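Local atomic coordinates of enoyl-CoA hydratase/isomerase family protein (Pseudomonas syringae pv. tomato, PDB entry 3OT6), a protein that belongs to the enoyl-CoA hydratase/isomerase (crotonase-like) family and probably acts on acyl-CoA thioesters, although its own substrate and reaction are not established. Residues Y10-L19 with L41-I52; H140-D149 with L216-D227. All coordinates share one frame; numbering follows the deposited sequence.

Interaction 1: Y10-L19 with L41-I52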
loop_
_atom_site.group_PDB
_atom_site.type_symbol
_atom_site.label_atom_id
_atom_site.label_comp_id
_atom_site.label_asym_id
_atom_site.label_seq_id
_atom_site.Cartn_x
_atom_site.Cartn_y
_atom_site.Cartn_z
ATOM N N TYR A 10 -7.867 12.668 -7.266
ATOM C CA TYR A 10 -7.323 13.432 -6.155
ATOM C C TYR A 10 -8.343 14.424 -5.622
ATOM O O TYR A 10 -8.761 15.324 -6.298
ATOM C CB TYR A 10 -6.077 14.159 -6.627
ATOM C CG TYR A 10 -5.346 14.960 -5.577
ATOM C CD1 TYR A 10 -4.272 14.407 -4.874
ATOM C CD2 TYR A 10 -5.688 16.294 -5.317
ATOM C CE1 TYR A 10 -3.589 15.141 -3.909
ATOM C CE2 TYR A 10 -5.003 17.032 -4.354
ATOM C CZ TYR A 10 -3.967 16.444 -3.655
ATOM O OH TYR A 10 -3.285 17.157 -2.721
ATOM N N HIS A 11 -8.716 14.325 -4.379
ATOM C CA HIS A 11 -9.517 15.416 -3.866
ATOM C C HIS A 11 -8.961 15.956 -2.544
ATOM O O HIS A 11 -8.757 15.209 -1.638
ATOM C CB HIS A 11 -11.015 15.023 -3.821
ATOM C CG HIS A 11 -11.719 15.449 -2.561
ATOM N ND1 HIS A 11 -12.487 16.601 -2.482
ATOM C CD2 HIS A 11 -11.761 14.878 -1.318
ATOM C CE1 HIS A 11 -12.966 16.717 -1.246
ATOM N NE2 HIS A 11 -12.542 15.685 -0.521
ATOM N N LEU A 12 -8.738 17.269 -2.446
ATOM C CA LEU A 12 -8.263 17.918 -1.189
ATOM C C LEU A 12 -9.409 18.612 -0.389
ATOM O O LEU A 12 -10.191 19.391 -0.919
ATOM C CB LEU A 12 -7.120 18.871 -1.521
ATOM C CG LEU A 12 -6.595 19.832 -0.450
ATOM C CD1 LEU A 12 -5.866 19.090 0.624
ATOM C CD2 LEU A 12 -5.724 20.966 -1.091
ATOM N N ASP A 13 -9.559 18.286 0.875
ATOM C CA ASP A 13 -10.573 18.888 1.653
ATOM C C ASP A 13 -10.025 18.985 3.042
ATOM O O ASP A 13 -9.665 17.974 3.608
ATOM C CB ASP A 13 -11.851 18.059 1.676
ATOM C CG ASP A 13 -13.076 18.902 2.156
ATOM O OD1 ASP A 13 -13.565 19.776 1.354
ATOM O OD2 ASP A 13 -13.528 18.737 3.333
ATOM N N ASP A 14 -9.952 20.214 3.578
ATOM C CA ASP A 14 -9.564 20.474 4.974
ATOM C C ASP A 14 -8.215 19.797 5.330
ATOM O O ASP A 14 -8.119 19.071 6.320
ATOM C CB ASP A 14 -10.724 20.012 5.873
ATOM C CG ASP A 14 -10.500 20.305 7.359
ATOM O OD1 ASP A 14 -9.869 21.335 7.739
ATOM O OD2 ASP A 14 -11.018 19.504 8.173
ATOM N N GLY A 15 -7.190 20.005 4.497
ATOM C CA GLY A 15 -5.845 19.410 4.714
ATOM C C GLY A 15 -5.688 17.880 4.649
ATOM O O GLY A 15 -4.662 17.339 5.070
ATOM N N VAL A 16 -6.720 17.188 4.147
ATOM C CA VAL A 16 -6.661 15.770 3.840
ATOM C C VAL A 16 -6.818 15.558 2.357
ATOM O O VAL A 16 -7.823 15.997 1.792
ATOM C CB VAL A 16 -7.755 15.002 4.572
ATOM C CG1 VAL A 16 -7.716 13.543 4.155
ATOM C CG2 VAL A 16 -7.613 15.148 6.164
ATOM N N ALA A 17 -5.849 14.890 1.717
ATOM C CA ALA A 17 -5.958 14.546 0.288
ATOM C C ALA A 17 -6.351 13.069 0.163
ATOM O O ALA A 17 -5.572 12.174 0.555
ATOM C CB ALA A 17 -4.645 14.822 -0.453
ATOM N N THR A 18 -7.567 12.806 -0.327
ATOM C CA THR A 18 -8.044 11.464 -0.572
ATOM C C THR A 18 -7.606 11.081 -1.969
ATOM O O THR A 18 -7.935 11.796 -2.933
ATOM C CB THR A 18 -9.549 11.354 -0.457
ATOM O OG1 THR A 18 -9.966 11.751 0.851
ATOM C CG2 THR A 18 -9.976 9.918 -0.639
ATOM N N LEU A 19 -6.826 9.981 -2.059
ATOM C CA LEU A 19 -6.404 9.330 -3.331
ATOM C C LEU A 19 -7.243 8.088 -3.515
ATOM O O LEU A 19 -7.175 7.133 -2.710
ATOM C CB LEU A 19 -4.918 9.023 -3.310
ATOM C CG LEU A 19 -3.968 10.244 -3.555
ATOM C CD1 LEU A 19 -4.184 11.425 -2.596
ATOM C CD2 LEU A 19 -2.532 9.874 -3.553
ATOM N N LEU A 41 0.689 12.064 -5.765
ATOM C CA LEU A 41 1.439 12.222 -4.517
ATOM C C LEU A 41 2.272 13.437 -4.643
ATOM O O LEU A 41 2.546 14.068 -3.652
ATOM C CB LEU A 41 2.326 10.996 -4.173
ATOM C CG LEU A 41 1.651 9.738 -3.547
ATOM C CD1 LEU A 41 2.576 8.518 -3.668
ATOM C CD2 LEU A 41 1.178 9.955 -2.090
ATOM N N ASP A 42 2.678 13.751 -5.872
ATOM C CA ASP A 42 3.315 14.997 -6.161
ATOM C C ASP A 42 2.428 16.143 -5.687
ATOM O O ASP A 42 2.917 17.089 -5.054
ATOM C CB ASP A 42 3.600 15.122 -7.640
ATOM C CG ASP A 42 4.779 14.250 -8.074
ATOM O OD1 ASP A 42 5.603 13.855 -7.225
ATOM O OD2 ASP A 42 4.860 13.891 -9.261
ATOM N N GLN A 43 1.134 16.020 -5.964
ATOM C CA GLN A 43 0.187 17.053 -5.727
ATOM C C GLN A 43 0.005 17.143 -4.230
ATOM O O GLN A 43 -0.004 18.251 -3.677
ATOM C CB GLN A 43 -1.135 16.726 -6.431
ATOM C CG GLN A 43 -2.183 17.832 -6.272
ATOM C CD GLN A 43 -1.669 19.213 -6.759
ATOM O OE1 GLN A 43 -1.035 19.330 -7.803
ATOM N NE2 GLN A 43 -1.921 20.243 -5.964
ATOM N N ALA A 44 -0.100 15.975 -3.560
ATOM C CA ALA A 44 -0.277 15.895 -2.103
ATOM C C ALA A 44 0.900 16.520 -1.371
ATOM O O ALA A 44 0.708 17.088 -0.321
ATOM C CB ALA A 44 -0.496 14.440 -1.646
ATOM N N GLU A 45 2.106 16.428 -1.923
ATOM C CA GLU A 45 3.266 17.023 -1.292
ATOM C C GLU A 45 3.101 18.513 -1.406
ATOM O O GLU A 45 3.382 19.248 -0.477
ATOM C CB GLU A 45 4.579 16.658 -1.994
ATOM C CG GLU A 45 5.054 15.247 -1.799
ATOM C CD GLU A 45 6.491 15.004 -2.298
ATOM O OE1 GLU A 45 7.395 15.766 -1.913
ATOM O OE2 GLU A 45 6.725 14.028 -3.040
ATOM N N LYS A 46 2.667 18.956 -2.582
ATOM C CA LYS A 46 2.589 20.367 -2.838
ATOM C C LYS A 46 1.481 21.014 -1.937
ATOM O O LYS A 46 1.690 22.137 -1.424
ATOM C CB LYS A 46 2.555 20.649 -4.352
ATOM C CG LYS A 46 1.999 22.032 -4.769
ATOM C CD LYS A 46 2.017 22.198 -6.355
ATOM C CE LYS A 46 1.345 23.579 -6.845
ATOM N NZ LYS A 46 -0.102 23.818 -6.324
ATOM N N ASP A 47 0.414 20.276 -1.628
ATOM C CA ASP A 47 -0.630 20.763 -0.698
ATOM C C ASP A 47 -0.346 20.429 0.752
ATOM O O ASP A 47 -1.185 20.657 1.610
ATOM C CB ASP A 47 -2.022 20.209 -1.028
ATOM C CG ASP A 47 -2.488 20.603 -2.412
ATOM O OD1 ASP A 47 -2.118 21.703 -2.893
ATOM O OD2 ASP A 47 -3.214 19.811 -3.046
ATOM N N ARG A 48 0.840 19.898 1.033
ATOM C CA ARG A 48 1.237 19.530 2.410
ATOM C C ARG A 48 0.183 18.754 3.155
ATOM O O ARG A 48 0.027 18.946 4.363
ATOM C CB ARG A 48 1.634 20.733 3.251
ATOM C CG ARG A 48 2.400 21.799 2.485
ATOM C CD ARG A 48 2.900 22.832 3.496
ATOM N NE ARG A 48 4.328 22.638 3.629
ATOM C CZ ARG A 48 4.944 22.226 4.727
ATOM N NH1 ARG A 48 4.300 22.004 5.875
ATOM N NH2 ARG A 48 6.245 22.036 4.643
ATOM N N ALA A 49 -0.493 17.835 2.468
ATOM C CA ALA A 49 -1.696 17.266 3.046
ATOM C C ALA A 49 -1.454 15.925 3.774
ATOM O O ALA A 49 -0.590 15.143 3.365
ATOM C CB ALA A 49 -2.769 17.106 1.931
ATOM N N ILE A 50 -2.222 15.657 4.818
ATOM C CA ILE A 50 -2.387 14.310 5.246
ATOM C C ILE A 50 -3.045 13.468 4.108
ATOM O O ILE A 50 -4.053 13.897 3.510
ATOM C CB ILE A 50 -3.181 14.254 6.540
ATOM C CG1 ILE A 50 -2.309 14.864 7.641
ATOM C CG2 ILE A 50 -3.454 12.771 6.908
ATOM C CD1 ILE A 50 -3.061 15.245 8.901
ATOM N N VAL A 51 -2.445 12.324 3.752
ATOM C CA VAL A 51 -2.928 11.556 2.581
ATOM C C VAL A 51 -3.744 10.397 3.091
ATOM O O VAL A 51 -3.386 9.783 4.105
ATOM C CB VAL A 51 -1.775 10.982 1.717
ATOM C CG1 VAL A 51 -2.327 9.968 0.705
ATOM C CG2 VAL A 51 -0.970 12.133 0.960
ATOM N N ILE A 52 -4.900 10.176 2.458
ATOM C CA ILE A 52 -5.744 8.956 2.645
ATOM C C ILE A 52 -5.817 8.204 1.288
ATOM O O ILE A 52 -6.383 8.728 0.347
ATOM C CB ILE A 52 -7.173 9.279 3.028
ATOM C CG1 ILE A 52 -7.255 9.888 4.397
ATOM C CG2 ILE A 52 -7.983 7.979 3.154
ATOM C CD1 ILE A 52 -8.767 10.145 4.851
#
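Four backbone hydrogen bonds join strand 16-19 to strand 50-52 as parallel neighbours, Val16 beside Ile50, Ala17 beside Val51 and Thr18 beside Ile52. Ile50 N reaches Gly15 O and Ala17 N reaches Ile50 O (2.7 Å); Ile52 N then binds Ala17 O and Leu19 N binds Ile52 O, the alternation expected of parallel strands.

The polar side-chain contact lies at the helix end. Tyr10 OH donates to Asp47 OD2 (2.7 Å) on the anti side of the carboxylate, while Gln43 NE2 gives the same oxygen a second bond from above the carboxylate plane (3.2 Å). With its CG anti to the backbone N (chi1 -177°), Gln43 lays CG over one face of the Tyr10 ring, 3.6 Å from the centroid, a CH-pi contact; Ala44 CB meets the ring edge.

Apolar contacts fill in between. Ala17 CB touches Ala49 CB (3.8 Å), Leu19 CD2 meets Leu41 CD2, and on the other sheet face Val16 CG1 packs on Ile52 CD1 (3.6 Å).

A Schellman motif with Arg48 as C-prime residue ends helix 31-46 and leads into strand 50-54, completing a beta-alpha-beta unit; helix 186-197 packs on the Val16 and Ile52 face, and strand 97-100 continues the sheet beyond strand 50-54.

Interaction 2: H140-D149 with L216-D227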
loop_
_atom_site.group_PDB
_atom_site.type_symbol
_atom_site.label_atom_id
_atom_site.label_comp_id
_atom_site.label_asym_id
_atom_site.label_seq_id
_atom_site.Cartn_x
_atom_site.Cartn_y
_atom_site.Cartn_z
ATOM N N HIS A 140 9.330 -11.609 -4.284
ATOM C CA HIS A 140 10.456 -10.746 -4.530
ATOM C C HIS A 140 11.025 -10.170 -3.231
ATOM O O HIS A 140 10.332 -10.084 -2.215
ATOM C CB HIS A 140 10.055 -9.636 -5.521
ATOM C CG HIS A 140 8.873 -8.796 -5.101
ATOM N ND1 HIS A 140 7.713 -9.323 -4.575
ATOM C CD2 HIS A 140 8.658 -7.461 -5.191
ATOM C CE1 HIS A 140 6.838 -8.358 -4.360
ATOM N NE2 HIS A 140 7.394 -7.213 -4.714
ATOM N N HIS A 141 12.295 -9.790 -3.249
ATOM C CA HIS A 141 12.908 -9.174 -2.088
ATOM C C HIS A 141 12.131 -7.972 -1.525
ATOM O O HIS A 141 11.876 -7.909 -0.326
ATOM C CB HIS A 141 14.366 -8.833 -2.345
ATOM C CG HIS A 141 15.265 -10.017 -2.371
ATOM N ND1 HIS A 141 15.522 -10.783 -1.249
ATOM C CD2 HIS A 141 15.961 -10.591 -3.384
ATOM C CE1 HIS A 141 16.366 -11.754 -1.566
ATOM N NE2 HIS A 141 16.648 -11.657 -2.851
ATOM N N ALA A 142 11.725 -7.042 -2.367
ATOM C CA ALA A 142 10.985 -5.892 -1.896
ATOM C C ALA A 142 9.776 -6.298 -1.047
ATOM O O ALA A 142 9.566 -5.740 0.034
ATOM C CB ALA A 142 10.558 -5.014 -3.065
ATOM N N GLY A 143 8.980 -7.268 -1.513
ATOM C CA GLY A 143 7.781 -7.644 -0.804
ATOM C C GLY A 143 8.150 -8.347 0.497
ATOM O O GLY A 143 7.528 -8.143 1.568
ATOM N N ILE A 144 9.153 -9.206 0.442
ATOM C CA ILE A 144 9.553 -9.917 1.646
ATOM C C ILE A 144 9.880 -8.867 2.690
ATOM O O ILE A 144 9.416 -8.949 3.830
ATOM C CB ILE A 144 10.790 -10.765 1.390
ATOM C CG1 ILE A 144 10.411 -12.014 0.534
ATOM C CG2 ILE A 144 11.475 -11.057 2.706
ATOM C CD1 ILE A 144 11.600 -12.751 -0.085
ATOM N N GLU A 145 10.652 -7.866 2.258
ATOM C CA GLU A 145 11.191 -6.851 3.151
ATOM C C GLU A 145 10.124 -5.853 3.669
ATOM O O GLU A 145 10.163 -5.459 4.854
ATOM C CB GLU A 145 12.412 -6.153 2.521
ATOM C CG GLU A 145 13.697 -7.070 2.370
ATOM C CD GLU A 145 14.015 -7.919 3.621
ATOM O OE1 GLU A 145 13.788 -7.441 4.747
ATOM O OE2 GLU A 145 14.476 -9.103 3.483
ATOM N N LEU A 146 9.134 -5.515 2.837
ATOM C CA LEU A 146 7.988 -4.750 3.331
ATOM C C LEU A 146 7.224 -5.551 4.348
ATOM O O LEU A 146 6.741 -5.012 5.328
ATOM C CB LEU A 146 7.040 -4.390 2.199
ATOM C CG LEU A 146 7.531 -3.398 1.109
ATOM C CD1 LEU A 146 6.543 -3.384 -0.071
ATOM C CD2 LEU A 146 7.641 -2.036 1.665
ATOM N N ALA A 147 7.091 -6.853 4.142
ATOM C CA ALA A 147 6.301 -7.662 5.082
ATOM C C ALA A 147 7.075 -7.871 6.369
ATOM O O ALA A 147 6.535 -7.765 7.468
ATOM C CB ALA A 147 5.914 -8.940 4.480
ATOM N N ARG A 148 8.379 -8.048 6.232
ATOM C CA ARG A 148 9.204 -8.329 7.384
ATOM C C ARG A 148 9.144 -7.193 8.358
ATOM O O ARG A 148 9.161 -7.402 9.563
ATOM C CB ARG A 148 10.652 -8.592 6.975
ATOM C CG ARG A 148 11.437 -9.258 8.126
ATOM C CD ARG A 148 12.962 -9.323 7.920
ATOM N NE ARG A 148 13.387 -9.819 6.600
ATOM C CZ ARG A 148 13.528 -11.114 6.324
ATOM N NH1 ARG A 148 13.288 -12.063 7.303
ATOM N NH2 ARG A 148 13.915 -11.447 5.074
ATOM N N ASP A 149 9.079 -5.982 7.834
ATOM C CA ASP A 149 9.258 -4.829 8.651
ATOM C C ASP A 149 7.991 -4.501 9.381
ATOM O O ASP A 149 8.079 -3.870 10.426
ATOM C CB ASP A 149 9.726 -3.596 7.814
ATOM C CG ASP A 149 10.282 -2.476 8.708
ATOM O OD1 ASP A 149 11.330 -2.735 9.368
ATOM O OD2 ASP A 149 9.651 -1.390 8.816
ATOM N N LEU A 216 15.136 0.456 6.398
ATOM C CA LEU A 216 14.138 -0.139 5.570
ATOM C C LEU A 216 14.293 0.452 4.182
ATOM O O LEU A 216 14.266 -0.299 3.166
ATOM C CB LEU A 216 12.750 0.092 6.139
ATOM C CG LEU A 216 11.501 -0.243 5.292
ATOM C CD1 LEU A 216 11.418 -1.746 4.935
ATOM C CD2 LEU A 216 10.215 0.194 5.977
ATOM N N LEU A 217 14.497 1.766 4.122
ATOM C CA LEU A 217 14.625 2.465 2.820
ATOM C C LEU A 217 15.874 2.008 2.053
ATOM O O LEU A 217 15.802 1.731 0.893
ATOM C CB LEU A 217 14.610 3.987 3.010
ATOM C CG LEU A 217 13.297 4.806 3.012
ATOM C CD1 LEU A 217 11.954 4.050 2.906
ATOM C CD2 LEU A 217 13.219 5.905 4.071
ATOM N N ASP A 218 17.022 1.888 2.696
ATOM C CA ASP A 218 18.185 1.382 1.973
ATOM C C ASP A 218 17.973 -0.034 1.488
ATOM O O ASP A 218 18.281 -0.326 0.349
ATOM C CB ASP A 218 19.474 1.507 2.817
ATOM C CG ASP A 218 19.795 2.966 3.143
ATOM O OD1 ASP A 218 19.236 3.891 2.431
ATOM O OD2 ASP A 218 20.576 3.182 4.106
ATOM N N THR A 219 17.458 -0.894 2.361
ATOM C CA THR A 219 17.104 -2.254 2.052
ATOM C C THR A 219 16.138 -2.393 0.863
ATOM O O THR A 219 16.295 -3.306 0.022
ATOM C CB THR A 219 16.460 -2.926 3.270
ATOM O OG1 THR A 219 17.405 -2.960 4.332
ATOM C CG2 THR A 219 16.024 -4.346 2.934
ATOM N N LEU A 220 15.126 -1.535 0.809
ATOM C CA LEU A 220 14.229 -1.507 -0.333
ATOM C C LEU A 220 14.970 -1.091 -1.621
ATOM O O LEU A 220 14.678 -1.666 -2.668
ATOM C CB LEU A 220 12.995 -0.609 -0.088
ATOM C CG LEU A 220 11.899 -1.159 0.842
ATOM C CD1 LEU A 220 10.847 -0.062 1.255
ATOM C CD2 LEU A 220 11.224 -2.369 0.209
ATOM N N ASP A 221 15.877 -0.099 -1.568
ATOM C CA ASP A 221 16.653 0.291 -2.756
ATOM C C ASP A 221 17.532 -0.906 -3.282
ATOM O O ASP A 221 17.552 -1.162 -4.477
ATOM C CB ASP A 221 17.510 1.572 -2.513
ATOM C CG ASP A 221 16.658 2.815 -2.257
ATOM O OD1 ASP A 221 15.442 2.838 -2.564
ATOM O OD2 ASP A 221 17.175 3.793 -1.677
ATOM N N ALA A 222 18.238 -1.604 -2.387
ATOM C CA ALA A 222 19.020 -2.768 -2.731
ATOM C C ALA A 222 18.105 -3.829 -3.335
ATOM O O ALA A 222 18.417 -4.373 -4.383
ATOM C CB ALA A 222 19.782 -3.334 -1.499
ATOM N N ALA A 223 16.965 -4.077 -2.695
ATOM C CA ALA A 223 15.978 -5.082 -3.111
ATOM C C ALA A 223 15.450 -4.793 -4.486
ATOM O O ALA A 223 15.325 -5.693 -5.298
ATOM C CB ALA A 223 14.805 -5.140 -2.120
ATOM N N ILE A 224 15.099 -3.531 -4.742
ATOM C CA ILE A 224 14.486 -3.149 -6.038
ATOM C C ILE A 224 15.473 -3.576 -7.154
ATOM O O ILE A 224 15.059 -4.133 -8.167
ATOM C CB ILE A 224 14.107 -1.645 -6.089
ATOM C CG1 ILE A 224 12.849 -1.373 -5.259
ATOM C CG2 ILE A 224 14.001 -1.101 -7.528
ATOM C CD1 ILE A 224 12.612 0.174 -5.037
ATOM N N GLU A 225 16.765 -3.376 -6.901
ATOM C CA GLU A 225 17.817 -3.708 -7.858
ATOM C C GLU A 225 18.056 -5.198 -7.984
ATOM O O GLU A 225 18.109 -5.696 -9.075
ATOM C CB GLU A 225 19.127 -2.983 -7.518
ATOM C CG GLU A 225 19.621 -2.219 -8.755
ATOM C CD GLU A 225 18.603 -1.128 -9.214
ATOM O OE1 GLU A 225 18.001 -1.278 -10.336
ATOM O OE2 GLU A 225 18.388 -0.151 -8.427
ATOM N N GLN A 226 18.178 -5.897 -6.861
ATOM C CA GLN A 226 18.195 -7.338 -6.859
ATOM C C GLN A 226 17.003 -7.981 -7.571
ATOM O O GLN A 226 17.170 -9.010 -8.172
ATOM C CB GLN A 226 18.296 -7.867 -5.435
ATOM C CG GLN A 226 19.715 -8.019 -4.999
ATOM C CD GLN A 226 20.433 -9.167 -5.795
ATOM O OE1 GLN A 226 20.078 -10.385 -5.688
ATOM N NE2 GLN A 226 21.426 -8.772 -6.608
ATOM N N ASP A 227 15.819 -7.389 -7.470
ATOM C CA ASP A 227 14.619 -7.956 -8.014
ATOM C C ASP A 227 14.607 -7.780 -9.523
ATOM O O ASP A 227 14.181 -8.679 -10.243
ATOM C CB ASP A 227 13.354 -7.328 -7.386
ATOM C CG ASP A 227 13.036 -7.876 -5.979
ATOM O OD1 ASP A 227 13.500 -8.986 -5.644
ATOM O OD2 ASP A 227 12.311 -7.209 -5.202
#
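Helices 141-149 and 216-227 run roughly antiparallel, at 155° between their directions, with axes approaching to 8.6 Å and Ala142 opposite Ala223 (CA atoms 5.2 Å apart). At the start of the first helix, the Asp227 carboxylate receives two backbone N-H groups, one on each oxygen and both through syn lone pairs. His141 N binds OD1 of Asp227 at 2.8 Å with a bent N-H...O angle of 141°, whereas Ala142 N points almost straight at Asp227 OD2 (2.9 Å, 177°). The two bonds fix the carboxylate's rotation, and its negative charge would be favoured by the helix dipole. The same oxygen of Asp227, OD2, also lies at the edge of the His140 ring, close to its plane.

Small residues allow the close approach: Ala223 CB sits 3.6 Å from Ala142 N and also touches His141 CB. Farther along, Leu146 and Leu220 cross at about a right angle, CD2 of Leu146 against CD1 of Leu220 (3.8 Å). Thr219 turns its methyl CG2 onto Glu145 CG, while its hydroxyl bonds to Gly215 O. Glu145, its chain bent at the second torsion, is gripped side-on by Arg148 through NE and NH2, a salt bridge within the helix. At the far end, both methyls of Leu216 pack against the Asp149 side chain.

Helix 73-91 lies against both helices, with Ser84 touched by Ala142 and by Ile224. The arrangement is an antiparallel helix pair in which a carboxylate from one helix binds the first-turn N-H groups of the other, those of His141 and Ala142, right after the N-cap His140, joining helix 141-150 to the long C-terminal helix 202-230.

How the interactions relate
The two interactions lie in different parts of one crotonase-like domain, their centres 27 Å apart and their nearest atoms about 12 Å apart, without touching. Along the chain both segments of interaction 1 come first, and those of interaction 2 follow. Interaction 1 belongs to the six-stranded mixed sheet near its 8-13 edge, whereas interaction 2 joins two helices, the second of them the long C-terminal one. Helix 73-91 runs between them, meeting Leu41 of interaction 1 through Leu86 and Arg89, and Ala142 of interaction 2 through Ser84. The N-terminal beta-alpha-beta unit and the pair of helices 141-150 and 202-230 thus both pack on helix 73-91.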